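Local coordinates for protein hydrogenase maturation factor (Thermoanaerobacter tengcongensis, PDB 3VTH) that probably transfers the carbamoyl group of carbamoyl phosphate to the C-terminal cysteine of HypE, using ATP, in the maturation of [NiFe]-hydrogenases, at residues M158-C167 against P183-P191. Residues are numbered along the deposited sequence; the frame is centred on the assembly and turned at random.
Sequences MKVFPMCEKC and PVACFDCGP. With ZN (zinc ion), chain D.
Cys164 and Cys167 face Cys186 and Cys189 across a zinc ion, and all four SG atoms bind the metal at 2.3 Å. Each segment gives one CxxC pair, so the metal ties the start of helix 165-171 to the loop that follows it, within one HypF finger. Backbone amides grip the thiolates from outside the metal shell. Cys164 N donates to Cys189 SG across the contact, 3.5 Å and nearly straight at 166°. Cys167 N donates to Cys164 SG at 3.4 Å, which caps the N-terminus of helix 165-171. Asp188 N gives Cys186 SG a weak bond. The SG of Cys164 sits between its backbone N and carbonyl carbon, a turn that lets one sulfur meet both the zinc and the capping amide.

Apolar groups flank the site. Met163 SD lies 3.5 Å from Val184 CG1, the two side chains crossing at about a right angle. Farther from the zinc, Pro191 lies over one face of the Phe161 ring, its CD 4.2 Å from the centroid in a CH-pi contact. With an alanine in place of Phe161, Pro191 would probably lose the ring it packs against. The Met158 chain bends twice (chi2 -48°, chi3 -75°), which brings CE to 3.7 Å from Ala185 CB and also against Pro191 CD. Arg153 joins the two segments from outside, bonding to Phe161 O and Val184 O. Four thiolates round one zinc would carry net negative charge, which the donated amides are likely to temper, consistent with a structural metal site.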
loop_
_atom_site.group_PDB
_atom_site.type_symbol
_atom_site.label_atom_id
_atom_site.label_comp_id
_atom_site.label_asym_id
_atom_site.label_seq_id
_atom_site.Cartn_x
_atom_site.Cartn_y
_atom_site.Cartn_z
ATOM N N MET A 158 -10.949 -19.021 -13.492
ATOM C CA MET A 158 -10.653 -19.872 -14.648
ATOM C C MET A 158 -11.490 -21.158 -14.649
ATOM O O MET A 158 -11.414 -21.946 -15.587
ATOM C CB MET A 158 -9.150 -20.206 -14.745
ATOM C CG MET A 158 -8.262 -19.026 -15.189
ATOM S SD MET A 158 -8.835 -18.120 -16.650
ATOM C CE MET A 158 -8.413 -19.295 -17.932
ATOM N N LYS A 159 -12.288 -21.357 -13.602
ATOM C CA LYS A 159 -13.130 -22.546 -13.473
ATOM C C LYS A 159 -14.211 -22.641 -14.550
ATOM O O LYS A 159 -14.777 -23.708 -14.750
ATOM C CB LYS A 159 -13.791 -22.616 -12.090
ATOM C CG LYS A 159 -14.931 -21.608 -11.884
ATOM C CD LYS A 159 -15.416 -21.604 -10.436
ATOM C CE LYS A 159 -16.519 -20.568 -10.232
ATOM N NZ LYS A 159 -17.071 -20.657 -8.849
ATOM N N VAL A 160 -14.517 -21.530 -15.218
ATOM C CA VAL A 160 -15.490 -21.561 -16.319
ATOM C C VAL A 160 -14.811 -21.505 -17.690
ATOM O O VAL A 160 -15.469 -21.304 -18.713
ATOM C CB VAL A 160 -16.590 -20.478 -16.184
ATOM C CG1 VAL A 160 -17.438 -20.736 -14.945
ATOM C CG2 VAL A 160 -15.987 -19.051 -16.176
ATOM N N PHE A 161 -13.492 -21.686 -17.696
ATOM C CA PHE A 161 -12.718 -21.785 -18.928
ATOM C C PHE A 161 -11.997 -23.135 -19.014
ATOM O O PHE A 161 -10.789 -23.197 -18.796
ATOM C CB PHE A 161 -11.693 -20.654 -18.992
ATOM C CG PHE A 161 -12.298 -19.289 -19.153
ATOM C CD1 PHE A 161 -12.758 -18.857 -20.408
ATOM C CD2 PHE A 161 -12.413 -18.429 -18.058
ATOM C CE1 PHE A 161 -13.330 -17.596 -20.564
ATOM C CE2 PHE A 161 -12.977 -17.156 -18.212
ATOM C CZ PHE A 161 -13.430 -16.740 -19.467
ATOM N N PRO A 162 -12.724 -24.224 -19.327
ATOM C CA PRO A 162 -12.035 -25.523 -19.431
ATOM C C PRO A 162 -10.966 -25.522 -20.530
ATOM O O PRO A 162 -11.179 -24.942 -21.598
ATOM C CB PRO A 162 -13.166 -26.505 -19.770
ATOM C CG PRO A 162 -14.226 -25.678 -20.354
ATOM C CD PRO A 162 -14.156 -24.341 -19.649
ATOM N N MET A 163 -9.832 -26.160 -20.255
ATOM C CA MET A 163 -8.696 -26.171 -21.182
ATOM C C MET A 163 -9.070 -26.884 -22.471
ATOM O O MET A 163 -9.737 -27.925 -22.444
ATOM C CB MET A 163 -7.500 -26.927 -20.587
ATOM C CG MET A 163 -6.849 -26.321 -19.371
ATOM S SD MET A 163 -5.530 -27.437 -18.771
ATOM C CE MET A 163 -6.460 -28.863 -18.183
ATOM N N CYS A 164 -8.616 -26.325 -23.590
ATOM C CA CYS A 164 -8.693 -26.997 -24.882
ATOM C C CYS A 164 -7.694 -28.160 -24.910
ATOM O O CYS A 164 -6.840 -28.288 -24.019
ATOM C CB CYS A 164 -8.386 -26.020 -26.017
ATOM S SG CYS A 164 -6.641 -25.507 -26.095
ATOM N N GLU A 165 -7.807 -28.996 -25.937
ATOM C CA GLU A 165 -6.937 -30.161 -26.120
ATOM C C GLU A 165 -5.447 -29.791 -26.133
ATOM O O GLU A 165 -4.626 -30.504 -25.562
ATOM C CB GLU A 165 -7.327 -30.899 -27.410
ATOM C CG GLU A 165 -6.590 -32.212 -27.646
ATOM C CD GLU A 165 -6.991 -32.908 -28.957
ATOM O OE1 GLU A 165 -7.476 -32.242 -29.902
ATOM O OE2 GLU A 165 -6.807 -34.138 -29.046
ATOM N N LYS A 166 -5.101 -28.676 -26.771
ATOM C CA LYS A 166 -3.696 -28.262 -26.834
ATOM C C LYS A 166 -3.154 -27.798 -25.478
ATOM O O LYS A 166 -2.026 -28.137 -25.098
ATOM C CB LYS A 166 -3.489 -27.157 -27.868
ATOM C CG LYS A 166 -3.577 -27.626 -29.302
ATOM C CD LYS A 166 -2.849 -26.637 -30.206
ATOM C CE LYS A 166 -3.784 -25.597 -30.790
ATOM N NZ LYS A 166 -4.387 -26.128 -32.061
ATOM N N CYS A 167 -3.956 -27.033 -24.749
ATOM C CA CYS A 167 -3.533 -26.551 -23.435
ATOM C C CYS A 167 -3.422 -27.704 -22.450
ATOM O O CYS A 167 -2.515 -27.726 -21.622
ATOM C CB CYS A 167 -4.484 -25.479 -22.912
ATOM S SG CYS A 167 -4.246 -23.899 -23.740
ATOM N N PRO A 183 -3.367 -21.884 -14.309
ATOM C CA PRO A 183 -4.114 -20.951 -15.152
ATOM C C PRO A 183 -3.948 -21.112 -16.681
ATOM O O PRO A 183 -4.415 -20.255 -17.428
ATOM C CB PRO A 183 -3.569 -19.597 -14.728
ATOM C CG PRO A 183 -2.157 -19.863 -14.314
ATOM C CD PRO A 183 -2.104 -21.297 -13.819
ATOM N N VAL A 184 -3.309 -22.181 -17.145
ATOM C CA VAL A 184 -3.020 -22.335 -18.585
ATOM C C VAL A 184 -4.267 -22.177 -19.492
ATOM O O VAL A 184 -5.311 -22.812 -19.277
ATOM C CB VAL A 184 -2.283 -23.678 -18.896
ATOM C CG1 VAL A 184 -3.158 -24.886 -18.565
ATOM C CG2 VAL A 184 -1.830 -23.733 -20.360
ATOM N N ALA A 185 -4.139 -21.321 -20.498
ATOM C CA ALA A 185 -5.212 -21.078 -21.459
ATOM C C ALA A 185 -4.609 -20.469 -22.708
ATOM O O ALA A 185 -3.412 -20.147 -22.723
ATOM C CB ALA A 185 -6.269 -20.133 -20.857
ATOM N N CYS A 186 -5.442 -20.283 -23.736
ATOM C CA CYS A 186 -4.985 -19.771 -25.027
ATOM C C CYS A 186 -6.125 -19.041 -25.733
ATOM O O CYS A 186 -7.197 -18.866 -25.153
ATOM C CB CYS A 186 -4.472 -20.926 -25.897
ATOM S SG CYS A 186 -5.780 -22.025 -26.562
ATOM N N PHE A 187 -5.899 -18.620 -26.975
ATOM C CA PHE A 187 -6.955 -17.968 -27.776
ATOM C C PHE A 187 -8.247 -18.789 -27.821
ATOM O O PHE A 187 -9.349 -18.236 -27.765
ATOM C CB PHE A 187 -6.480 -17.700 -29.217
ATOM C CG PHE A 187 -5.730 -16.401 -29.383
ATOM C CD1 PHE A 187 -6.381 -15.180 -29.219
ATOM C CD2 PHE A 187 -4.374 -16.398 -29.699
ATOM C CE1 PHE A 187 -5.695 -13.974 -29.374
ATOM C CE2 PHE A 187 -3.678 -15.187 -29.850
ATOM C CZ PHE A 187 -4.340 -13.984 -29.697
ATOM N N ASP A 188 -8.095 -20.109 -27.928
ATOM C CA ASP A 188 -9.222 -21.020 -28.156
ATOM C C ASP A 188 -10.042 -21.326 -26.895
ATOM O O ASP A 188 -11.237 -21.605 -26.977
ATOM C CB ASP A 188 -8.705 -22.340 -28.743
ATOM C CG ASP A 188 -8.011 -22.159 -30.101
ATOM O OD1 ASP A 188 -7.072 -22.925 -30.396
ATOM O OD2 ASP A 188 -8.387 -21.239 -30.858
ATOM N N CYS A 189 -9.400 -21.312 -25.730
ATOM C CA CYS A 189 -10.084 -21.766 -24.519
ATOM C C CYS A 189 -10.091 -20.706 -23.418
ATOM O O CYS A 189 -10.708 -20.896 -22.364
ATOM C CB CYS A 189 -9.466 -23.081 -24.009
ATOM S SG CYS A 189 -7.776 -22.923 -23.318
ATOM N N GLY A 190 -9.406 -19.596 -23.670
ATOM C CA GLY A 190 -9.192 -18.594 -22.636
ATOM C C GLY A 190 -10.197 -17.454 -22.678
ATOM O O GLY A 190 -11.076 -17.430 -23.533
ATOM N N PRO A 191 -10.076 -16.510 -21.734
ATOM C CA PRO A 191 -10.881 -15.290 -21.779
ATOM C C PRO A 191 -10.615 -14.503 -23.064
ATOM O O PRO A 191 -9.596 -14.711 -23.718
ATOM C CB PRO A 191 -10.416 -14.487 -20.553
ATOM C CG PRO A 191 -9.253 -15.229 -19.986
ATOM C CD PRO A 191 -9.140 -16.554 -20.595
HETATM ZN ZN ZN D . -6.215 -23.561 -24.897
HETATM O O HOH W 1 -12.560 -22.585 -22.165
#